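Local coordinates for leucine aminopeptidase 2 (Saccharomyces cerevisiae, PDB 2XPZ), which works as a zinc-dependent aminopeptidase that preferentially cleaves di- and tripeptides and has a low epoxide hydrolase activity in vitro, at residues Gln128-Lys133 against Tyr141-Leu146; Pro229-Asp234 against Asn267-Pro272; Gln236-Asn241 against Thr287-Asp292. All coordinates share one frame; numbering follows the deposited sequence.

Interaction 1. Residues Gln128-Lys133 against Tyr141-Leu146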
loop_
_atom_site.group_PDB
_atom_site.type_symbol
_atom_site.label_atom_id
_atom_site.label_comp_id
_atom_site.label_asym_id
_atom_site.label_seq_id
_atom_site.Cartn_x
_atom_site.Cartn_y
_atom_site.Cartn_z
ATOM N N GLN A 128 15.051 -5.432 -0.737
ATOM C CA GLN A 128 14.891 -5.925 -2.101
ATOM C C GLN A 128 16.043 -5.427 -2.951
ATOM O O GLN A 128 16.249 -4.225 -3.081
ATOM C CB GLN A 128 13.582 -5.425 -2.716
ATOM C CG GLN A 128 12.344 -5.805 -1.967
ATOM C CD GLN A 128 12.272 -7.281 -1.758
ATOM O OE1 GLN A 128 12.820 -8.058 -2.542
ATOM N NE2 GLN A 128 11.603 -7.690 -0.692
ATOM N N TRP A 129 16.797 -6.347 -3.537
ATOM C CA TRP A 129 17.941 -5.948 -4.333
ATOM C C TRP A 129 17.648 -6.174 -5.800
ATOM O O TRP A 129 17.103 -7.203 -6.200
ATOM C CB TRP A 129 19.208 -6.692 -3.907
ATOM C CG TRP A 129 19.578 -6.425 -2.489
ATOM C CD1 TRP A 129 19.101 -7.064 -1.388
ATOM C CD2 TRP A 129 20.500 -5.436 -2.014
ATOM N NE1 TRP A 129 19.661 -6.534 -0.254
ATOM C CE2 TRP A 129 20.525 -5.535 -0.611
ATOM C CE3 TRP A 129 21.307 -4.482 -2.637
ATOM C CZ2 TRP A 129 21.328 -4.711 0.179
ATOM C CZ3 TRP A 129 22.104 -3.667 -1.845
ATOM C CH2 TRP A 129 22.108 -3.788 -0.457
ATOM N N LEU A 130 17.997 -5.179 -6.598
ATOM C CA LEU A 130 17.886 -5.273 -8.041
ATOM C C LEU A 130 19.270 -5.060 -8.613
ATOM O O LEU A 130 19.975 -4.157 -8.186
ATOM C CB LEU A 130 16.896 -4.215 -8.550
ATOM C CG LEU A 130 15.510 -4.385 -7.907
ATOM C CD1 LEU A 130 14.566 -3.323 -8.384
ATOM C CD2 LEU A 130 14.969 -5.773 -8.210
ATOM N N ASN A 131 19.682 -5.909 -9.546
ATOM C CA ASN A 131 20.967 -5.699 -10.210
ATOM C C ASN A 131 20.841 -4.639 -11.316
ATOM O O ASN A 131 19.845 -3.919 -11.388
ATOM C CB ASN A 131 21.554 -7.017 -10.728
ATOM C CG ASN A 131 20.664 -7.683 -11.734
ATOM O OD1 ASN A 131 20.079 -7.009 -12.564
ATOM N ND2 ASN A 131 20.520 -9.010 -11.646
ATOM N N SER A 132 21.841 -4.535 -12.173
ATOM C CA SER A 132 21.910 -3.453 -13.152
ATOM C C SER A 132 21.084 -3.738 -14.430
ATOM O O SER A 132 20.808 -2.833 -15.236
ATOM C CB SER A 132 23.377 -3.233 -13.511
ATOM O OG SER A 132 23.535 -2.136 -14.366
ATOM N N LYS A 133 20.699 -5.000 -14.607
ATOM C CA LYS A 133 19.833 -5.436 -15.698
ATOM C C LYS A 133 18.375 -5.119 -15.356
ATOM O O LYS A 133 17.504 -5.102 -16.233
ATOM C CB LYS A 133 20.003 -6.947 -15.883
ATOM C CG LYS A 133 20.675 -7.387 -17.183
ATOM C CD LYS A 133 20.551 -8.896 -17.398
ATOM C CE LYS A 133 21.087 -9.691 -16.210
ATOM N NZ LYS A 133 20.809 -11.156 -16.325
ATOM N N TYR A 141 20.077 -0.963 -7.492
ATOM C CA TYR A 141 19.068 -0.263 -6.708
ATOM C C TYR A 141 18.766 -1.115 -5.505
ATOM O O TYR A 141 18.867 -2.335 -5.566
ATOM C CB TYR A 141 17.797 -0.084 -7.525
ATOM C CG TYR A 141 16.774 0.881 -6.959
ATOM C CD1 TYR A 141 15.635 0.418 -6.309
ATOM C CD2 TYR A 141 16.919 2.244 -7.122
ATOM C CE1 TYR A 141 14.688 1.288 -5.824
ATOM C CE2 TYR A 141 15.976 3.121 -6.634
ATOM C CZ TYR A 141 14.867 2.636 -5.988
ATOM O OH TYR A 141 13.925 3.504 -5.499
ATOM N N VAL A 142 18.424 -0.479 -4.399
ATOM C CA VAL A 142 17.902 -1.216 -3.261
ATOM C C VAL A 142 16.834 -0.391 -2.569
ATOM O O VAL A 142 16.972 0.821 -2.428
ATOM C CB VAL A 142 18.992 -1.619 -2.241
ATOM C CG1 VAL A 142 19.633 -0.389 -1.596
ATOM C CG2 VAL A 142 18.398 -2.542 -1.185
ATOM N N PHE A 143 15.754 -1.056 -2.172
ATOM C CA PHE A 143 14.706 -0.433 -1.381
ATOM C C PHE A 143 14.246 -1.425 -0.328
ATOM O O PHE A 143 14.357 -2.629 -0.520
ATOM C CB PHE A 143 13.541 0.059 -2.264
ATOM C CG PHE A 143 12.791 -1.035 -2.982
ATOM C CD1 PHE A 143 11.626 -1.562 -2.444
ATOM C CD2 PHE A 143 13.224 -1.509 -4.208
ATOM C CE1 PHE A 143 10.926 -2.560 -3.094
ATOM C CE2 PHE A 143 12.525 -2.509 -4.863
ATOM C CZ PHE A 143 11.377 -3.037 -4.304
ATOM N N SER A 144 13.775 -0.917 0.805
ATOM C CA SER A 144 13.197 -1.766 1.842
ATOM C C SER A 144 11.668 -1.815 1.755
ATOM O O SER A 144 11.017 -0.825 1.403
ATOM C CB SER A 144 13.629 -1.291 3.234
ATOM O OG SER A 144 12.970 -0.082 3.575
ATOM N N GLN A 145 11.112 -2.977 2.084
ATOM C CA GLN A 145 9.677 -3.151 2.278
ATOM C C GLN A 145 9.448 -3.809 3.647
ATOM O O GLN A 145 9.570 -5.028 3.797
ATOM C CB GLN A 145 9.102 -4.044 1.167
ATOM C CG GLN A 145 7.684 -4.512 1.402
ATOM C CD GLN A 145 6.697 -3.397 1.260
ATOM O OE1 GLN A 145 6.209 -2.863 2.254
ATOM N NE2 GLN A 145 6.412 -3.011 0.018
ATOM N N LEU A 146 9.070 -3.025 4.642
ATOM C CA LEU A 146 9.167 -3.509 6.004
ATOM C C LEU A 146 7.852 -4.047 6.582
ATOM O O LEU A 146 7.860 -4.937 7.447
ATOM C CB LEU A 146 9.750 -2.418 6.916
ATOM C CG LEU A 146 11.254 -2.504 7.187
ATOM C CD1 LEU A 146 12.043 -2.861 5.928
ATOM C CD2 LEU A 146 11.778 -1.225 7.804
HETATM O O HOH W 1 10.475 -6.956 2.348
#
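Gln128-Leu130 and Tyr141-Phe143 are the two arms of an antiparallel beta hairpin, with strand 127-130 at the margin of a small sheet in the N-terminal part of this M1 peptidase. Two hydrogen-bonded pairs, Gln128 with Phe143 and Leu130 with Tyr141, flank the non-hydrogen-bonded pair of Trp129 and Val142. The bond from Gln128 N to Phe143 O is 2.9 Å, whereas the return bond from Phe143 N to Gln128 O is weak.

The two faces differ. On one, CG2 of Val142, held anti to the backbone N (chi1 64° to CG1), sits over the six-membered ring of Trp129, 3.6 Å from its centroid, a CH-pi contact almost along the ring normal. On the other, CB of Gln128 lies above the Phe143 ring toward its rim, 3.6 Å from CZ, and CD1 of Leu130 meets the edge of that ring.

Gln128 touches the substrate-binding residue Tyr273; Gln145 and Leu146, from the same site, follow strand 141-144. Gln128 OE1 bonds to His619, and a water that donates to Gln145 O accepts a weak hydrogen bond from NE2. CB and CG give Phe143 an apolar cover, while the bend at chi2 turns the amide off it to these polar partners.

Interaction 2. Residues Pro229-Asp234 against Asn267-Pro272; sequences PFRLKD and NVDSYP
Phe230 turns its ring edge to the Asp269 carboxylate: its CZ lies 3.8 Å from Asp269 OD2, with ring and carboxylate nearly coplanar, 12° apart. The same CZ corner overlaps the neighbouring Arg231 guanidinium, 3.5 Å above one face and toward the rim. Beside this ring edge runs the salt bridge that carries the contact, in which two nitrogens of the guanidinium meet the two carboxylate oxygens. Arg231 NH1 gives a hydrogen bond of 3.1 Å to Asp269 OD1, on the syn side of that oxygen; the bond keeps close to the guanidinium plane but stands well out of the carboxylate plane. Arg231 NH2 makes a weak bond to Asp269 OD2, 2.8 Å long. The two flat groups are twisted 54° against each other, so the pairing is bidentate without being coplanar. A second acidic partner, Glu228, shares the buried guanidinium, and the two together probably favour its positive charge.

Here the short 3-10 segment 229-231 that leads into helix 232-240 is joined to a type I beta turn, Val268 to Tyr271, which follows strand 264-266 of the peptidase domain and runs into the substrate-binding residue Pro272. The Tyr271 N to Val268 O bond closes that turn.

Arg231 reaches across with CG anti to its own N (chi1 -159°) and a bend at chi3. Its NH2 forms the salt bridge with Glu228, and NE bonds weakly to Thr227 OG1.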
loop_
_atom_site.group_PDB
_atom_site.type_symbol
_atom_site.label_atom_id
_atom_site.label_comp_id
_atom_site.label_asym_id
_atom_site.label_seq_id
_atom_site.Cartn_x
_atom_site.Cartn_y
_atom_site.Cartn_z
ATOM N N PRO A 229 17.259 9.425 -13.218
ATOM C CA PRO A 229 17.386 10.688 -13.954
ATOM C C PRO A 229 16.619 10.727 -15.268
ATOM O O PRO A 229 16.059 11.764 -15.600
ATOM C CB PRO A 229 18.896 10.797 -14.202
ATOM C CG PRO A 229 19.509 10.041 -13.079
ATOM C CD PRO A 229 18.578 8.870 -12.866
ATOM N N PHE A 230 16.584 9.631 -16.010
ATOM C CA PHE A 230 15.953 9.688 -17.315
ATOM C C PHE A 230 14.485 9.989 -17.175
ATOM O O PHE A 230 13.867 10.560 -18.070
ATOM C CB PHE A 230 16.114 8.376 -18.039
ATOM C CG PHE A 230 15.283 7.274 -17.479
ATOM C CD1 PHE A 230 13.939 7.171 -17.793
ATOM C CD2 PHE A 230 15.846 6.321 -16.672
ATOM C CE1 PHE A 230 13.170 6.140 -17.289
ATOM C CE2 PHE A 230 15.087 5.293 -16.167
ATOM C CZ PHE A 230 13.752 5.197 -16.474
ATOM N N ARG A 231 13.931 9.589 -16.041
ATOM C CA ARG A 231 12.498 9.659 -15.804
ATOM C C ARG A 231 12.164 10.880 -14.987
ATOM O O ARG A 231 11.022 11.089 -14.618
ATOM C CB ARG A 231 12.051 8.425 -15.032
ATOM C CG ARG A 231 10.582 8.132 -15.146
ATOM C CD ARG A 231 10.095 7.384 -13.932
ATOM N NE ARG A 231 10.937 6.239 -13.650
ATOM C CZ ARG A 231 10.812 5.075 -14.262
ATOM N NH1 ARG A 231 9.875 4.922 -15.184
ATOM N NH2 ARG A 231 11.621 4.075 -13.953
ATOM N N LEU A 232 13.171 11.691 -14.710
ATOM C CA LEU A 232 13.038 12.741 -13.722
ATOM C C LEU A 232 12.076 13.850 -14.128
ATOM O O LEU A 232 11.193 14.223 -13.362
ATOM C CB LEU A 232 14.407 13.320 -13.373
ATOM C CG LEU A 232 14.352 14.482 -12.386
ATOM C CD1 LEU A 232 13.723 14.032 -11.080
ATOM C CD2 LEU A 232 15.737 15.047 -12.161
ATOM N N LYS A 233 12.246 14.392 -15.323
ATOM C CA LYS A 233 11.372 15.476 -15.758
ATOM C C LYS A 233 9.927 15.003 -15.980
ATOM O O LYS A 233 8.977 15.748 -15.752
ATOM C CB LYS A 233 11.944 16.163 -17.003
ATOM C CG LYS A 233 13.018 17.196 -16.689
ATOM C CD LYS A 233 14.151 17.139 -17.692
ATOM C CE LYS A 233 14.624 18.536 -18.062
ATOM N NZ LYS A 233 15.899 18.503 -18.831
ATOM N N ASP A 234 9.773 13.756 -16.416
ATOM C CA ASP A 234 8.463 13.143 -16.546
ATOM C C ASP A 234 7.701 13.026 -15.230
ATOM O O ASP A 234 6.589 13.528 -15.112
ATOM C CB ASP A 234 8.600 11.779 -17.200
ATOM C CG ASP A 234 8.791 11.883 -18.696
ATOM O OD1 ASP A 234 8.479 12.959 -19.248
ATOM O OD2 ASP A 234 9.246 10.901 -19.316
ATOM N N ASN A 267 10.025 4.485 -7.702
ATOM C CA ASN A 267 10.991 3.395 -7.716
ATOM C C ASN A 267 11.415 2.912 -9.085
ATOM O O ASN A 267 10.962 3.416 -10.102
ATOM C CB ASN A 267 10.469 2.218 -6.910
ATOM C CG ASN A 267 10.585 2.449 -5.447
ATOM O OD1 ASN A 267 11.647 2.257 -4.853
ATOM N ND2 ASN A 267 9.507 2.906 -4.850
ATOM N N VAL A 268 12.295 1.921 -9.113
ATOM C CA VAL A 268 12.772 1.454 -10.393
ATOM C C VAL A 268 11.650 0.717 -11.085
ATOM O O VAL A 268 10.681 0.327 -10.447
ATOM C CB VAL A 268 14.003 0.556 -10.294
ATOM C CG1 VAL A 268 15.212 1.424 -10.103
ATOM C CG2 VAL A 268 13.869 -0.433 -9.165
ATOM N N ASP A 269 11.800 0.520 -12.392
ATOM C CA ASP A 269 10.764 -0.101 -13.229
ATOM C C ASP A 269 10.427 -1.561 -12.836
ATOM O O ASP A 269 9.398 -2.112 -13.248
ATOM C CB ASP A 269 11.171 -0.104 -14.710
ATOM C CG ASP A 269 11.214 1.291 -15.331
ATOM O OD1 ASP A 269 10.134 1.834 -15.712
ATOM O OD2 ASP A 269 12.350 1.834 -15.434
ATOM N N SER A 270 11.303 -2.173 -12.058
ATOM C CA SER A 270 11.356 -3.597 -11.786
ATOM C C SER A 270 10.713 -3.824 -10.429
ATOM O O SER A 270 10.548 -4.964 -9.959
ATOM C CB SER A 270 12.843 -3.897 -11.744
ATOM O OG SER A 270 13.179 -5.082 -11.116
ATOM N N TYR A 271 10.371 -2.694 -9.817
ATOM C CA TYR A 271 9.611 -2.585 -8.581
ATOM C C TYR A 271 8.287 -3.284 -8.732
ATOM O O TYR A 271 7.482 -2.922 -9.578
ATOM C CB TYR A 271 9.416 -1.100 -8.261
ATOM C CG TYR A 271 8.705 -0.799 -6.943
ATOM C CD1 TYR A 271 9.370 -0.901 -5.731
ATOM C CD2 TYR A 271 7.360 -0.413 -6.913
ATOM C CE1 TYR A 271 8.717 -0.628 -4.519
ATOM C CE2 TYR A 271 6.702 -0.137 -5.707
ATOM C CZ TYR A 271 7.382 -0.245 -4.510
ATOM O OH TYR A 271 6.735 0.033 -3.312
ATOM N N PRO A 272 8.076 -4.338 -7.951
ATOM C CA PRO A 272 6.945 -5.188 -8.303
ATOM C C PRO A 272 5.706 -4.835 -7.506
ATOM O O PRO A 272 4.618 -5.338 -7.796
ATOM C CB PRO A 272 7.429 -6.580 -7.908
ATOM C CG PRO A 272 8.616 -6.351 -6.979
ATOM C CD PRO A 272 8.822 -4.871 -6.807
#

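Interaction 3. Residues Gln236-Asn241 against Thr287-Asp292; sequences QWEFEN and TLIAHD
Glu238 projects from helix 232-240 into the loop 287-292, where its carboxylate takes up backbone N-H groups. CG stands anti to the backbone N (chi1 -151°), and a bend at chi2 (66°) turns the carboxylate toward the Ala290-His291 peptide. His291 N lies 3.1 Å from Glu238 OE1, which it meets on the syn side but well out of the carboxylate plane; it also bonds weakly to OE2. Ala290 N adds a weak bond of 3.3 Å to Glu238 OE2. A water donates both to this oxygen and to Leu288 O, and Arg293 N is a further weak donor.

On the aliphatic part, CD1 of Ile289 sits 3.8 Å from Glu238 CB. That methyl also approaches CZ of Phe239, whose side chain crosses Ile289 at about a right angle, and Leu288 CD1 comes to the edge of the same ring, 4.4 Å from CE1. On the exposed side Trp237, with CG anti to the backbone N (chi1 -174°), carries its CZ3 corner to 3.3 Å from His291 O, and its ring makes a cation-pi contact with Arg293.

An alanine in place of Glu238 would probably leave the N-H groups of Ala290 and His291 without their acceptor and free this part of the loop to shift.

A helix carboxylate gathering successive loop amides joins helix 232-240 to the connection leading from strand 282-284 into helix 299-304, which bears the zinc-binding His301 and catalytic Glu302 of the HExxH motif.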
loop_
_atom_site.group_PDB
_atom_site.type_symbol
_atom_site.label_atom_id
_atom_site.label_comp_id
_atom_site.label_asym_id
_atom_site.label_seq_id
_atom_site.Cartn_x
_atom_site.Cartn_y
_atom_site.Cartn_z
ATOM N N GLN A 236 8.265 14.564 -12.520
ATOM C CA GLN A 236 8.034 15.897 -11.977
ATOM C C GLN A 236 6.796 16.504 -12.585
ATOM O O GLN A 236 6.017 17.150 -11.904
ATOM C CB GLN A 236 9.226 16.828 -12.224
ATOM C CG GLN A 236 9.052 18.207 -11.576
ATOM C CD GLN A 236 10.088 19.230 -12.021
ATOM O OE1 GLN A 236 10.825 19.020 -12.981
ATOM N NE2 GLN A 236 10.139 20.352 -11.321
ATOM N N TRP A 237 6.613 16.299 -13.880
ATOM C CA TRP A 237 5.438 16.837 -14.545
ATOM C C TRP A 237 4.175 16.138 -14.010
ATOM O O TRP A 237 3.125 16.750 -13.830
ATOM C CB TRP A 237 5.574 16.724 -16.075
ATOM C CG TRP A 237 4.455 17.400 -16.814
ATOM C CD1 TRP A 237 4.396 18.710 -17.197
ATOM C CD2 TRP A 237 3.225 16.803 -17.241
ATOM N NE1 TRP A 237 3.202 18.965 -17.831
ATOM C CE2 TRP A 237 2.466 17.808 -17.874
ATOM C CE3 TRP A 237 2.687 15.515 -17.144
ATOM C CZ2 TRP A 237 1.202 17.566 -18.415
ATOM C CZ3 TRP A 237 1.435 15.279 -17.676
ATOM C CH2 TRP A 237 0.704 16.298 -18.305
ATOM N N GLU A 238 4.299 14.855 -13.720
ATOM C CA GLU A 238 3.160 14.075 -13.291
ATOM C C GLU A 238 2.616 14.594 -11.967
ATOM O O GLU A 238 1.424 14.819 -11.808
ATOM C CB GLU A 238 3.579 12.617 -13.148
ATOM C CG GLU A 238 2.453 11.656 -13.393
ATOM C CD GLU A 238 1.967 11.689 -14.826
ATOM O OE1 GLU A 238 2.772 11.997 -15.730
ATOM O OE2 GLU A 238 0.777 11.401 -15.043
ATOM N N PHE A 239 3.510 14.794 -11.017
ATOM C CA PHE A 239 3.127 15.114 -9.658
ATOM C C PHE A 239 2.969 16.602 -9.410
ATOM O O PHE A 239 2.218 17.003 -8.536
ATOM C CB PHE A 239 4.178 14.566 -8.708
ATOM C CG PHE A 239 4.364 13.087 -8.802
ATOM C CD1 PHE A 239 3.279 12.242 -8.743
ATOM C CD2 PHE A 239 5.624 12.537 -8.911
ATOM C CE1 PHE A 239 3.442 10.874 -8.809
ATOM C CE2 PHE A 239 5.785 11.170 -8.978
ATOM C CZ PHE A 239 4.689 10.345 -8.932
ATOM N N GLU A 240 3.669 17.423 -10.186
ATOM C CA GLU A 240 3.868 18.832 -9.832
ATOM C C GLU A 240 2.629 19.716 -9.865
ATOM O O GLU A 240 2.633 20.808 -9.304
ATOM C CB GLU A 240 4.994 19.472 -10.670
ATOM C CG GLU A 240 4.649 19.734 -12.139
ATOM C CD GLU A 240 5.751 20.463 -12.911
ATOM O OE1 GLU A 240 6.939 20.289 -12.581
ATOM O OE2 GLU A 240 5.431 21.205 -13.862
ATOM N N ASN A 241 1.572 19.264 -10.516
ATOM C CA ASN A 241 0.380 20.091 -10.636
ATOM C C ASN A 241 -0.603 19.876 -9.485
ATOM O O ASN A 241 -1.332 20.791 -9.106
ATOM C CB ASN A 241 -0.314 19.826 -11.974
ATOM C CG ASN A 241 -1.424 20.828 -12.275
ATOM O OD1 ASN A 241 -1.172 22.026 -12.447
ATOM N ND2 ASN A 241 -2.657 20.335 -12.362
ATOM N N THR A 287 4.206 3.070 -12.704
ATOM C CA THR A 287 2.958 2.967 -13.457
ATOM C C THR A 287 2.020 4.082 -13.024
ATOM O O THR A 287 0.874 4.166 -13.475
ATOM C CB THR A 287 2.259 1.595 -13.294
ATOM O OG1 THR A 287 1.682 1.479 -11.987
ATOM C CG2 THR A 287 3.234 0.450 -13.543
ATOM N N LEU A 288 2.508 4.945 -12.215
ATOM C CA LEU A 288 1.775 6.150 -11.851
ATOM C C LEU A 288 2.040 7.206 -12.881
ATOM O O LEU A 288 1.267 8.141 -13.061
ATOM C CB LEU A 288 2.181 6.663 -10.465
ATOM C CG LEU A 288 1.776 5.936 -9.178
ATOM C CD1 LEU A 288 1.708 6.941 -8.028
ATOM C CD2 LEU A 288 0.444 5.191 -9.329
ATOM N N ILE A 289 3.164 7.061 -13.559
ATOM C CA ILE A 289 3.531 8.013 -14.598
ATOM C C ILE A 289 2.781 7.730 -15.905
ATOM O O ILE A 289 3.160 6.839 -16.653
ATOM C CB ILE A 289 5.033 7.948 -14.926
ATOM C CG1 ILE A 289 5.837 8.097 -13.637
ATOM C CG2 ILE A 289 5.349 9.082 -15.890
ATOM C CD1 ILE A 289 5.384 9.248 -12.739
ATOM N N ALA A 290 1.700 8.460 -16.172
ATOM C CA ALA A 290 0.852 8.229 -17.373
ATOM C C ALA A 290 1.104 9.279 -18.447
ATOM O O ALA A 290 0.806 9.072 -19.623
ATOM C CB ALA A 290 -0.597 8.244 -17.010
ATOM N N HIS A 291 1.602 10.366 -18.085
ATOM C CA HIS A 291 1.923 11.450 -19.010
ATOM C C HIS A 291 0.696 12.327 -19.290
ATOM O O HIS A 291 0.733 13.216 -20.140
ATOM C CB HIS A 291 2.591 10.919 -20.293
ATOM C CG HIS A 291 3.938 10.295 -20.049
ATOM N ND1 HIS A 291 4.163 8.939 -20.152
ATOM C CD2 HIS A 291 5.113 10.845 -19.671
ATOM C CE1 HIS A 291 5.427 8.682 -19.859
ATOM N NE2 HIS A 291 6.025 9.819 -19.561
ATOM N N ASP A 292 -0.379 12.080 -18.543
ATOM C CA ASP A 292 -1.578 12.907 -18.618
ATOM C C ASP A 292 -2.172 13.204 -17.243
ATOM O O ASP A 292 -3.164 13.916 -17.137
ATOM C CB ASP A 292 -2.624 12.294 -19.566
ATOM C CG ASP A 292 -3.163 10.964 -19.077
ATOM O OD1 ASP A 292 -2.913 10.621 -17.909
ATOM O OD2 ASP A 292 -3.849 10.267 -19.865
HETATM O O HOH W 2 -0.482 9.793 -13.630
#

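In the fold
The three contacts show how a hairpin and two longer-range contacts come together beside a metallopeptidase active site. Interactions 1 and 2, with centres 13 Å apart, touch directly: Tyr141 OH lies 2.7 Å from Asn267 OD1 in a probable hydrogen bond, and the rings of Phe143 and Tyr271 meet. Both hold substrate-binding residues, Gln145 and Leu146 in one and Pro272 in the other. Interactions 2 and 3, centres 12 Å apart, share helix 232-240 and are bridged weakly by Asp234 and His291. Interactions 1 and 3 do not touch, their nearest atoms being about 12 Å apart. The side chains of Asn267 and Leu288 lie about 14 and 12 Å from the zinc ion.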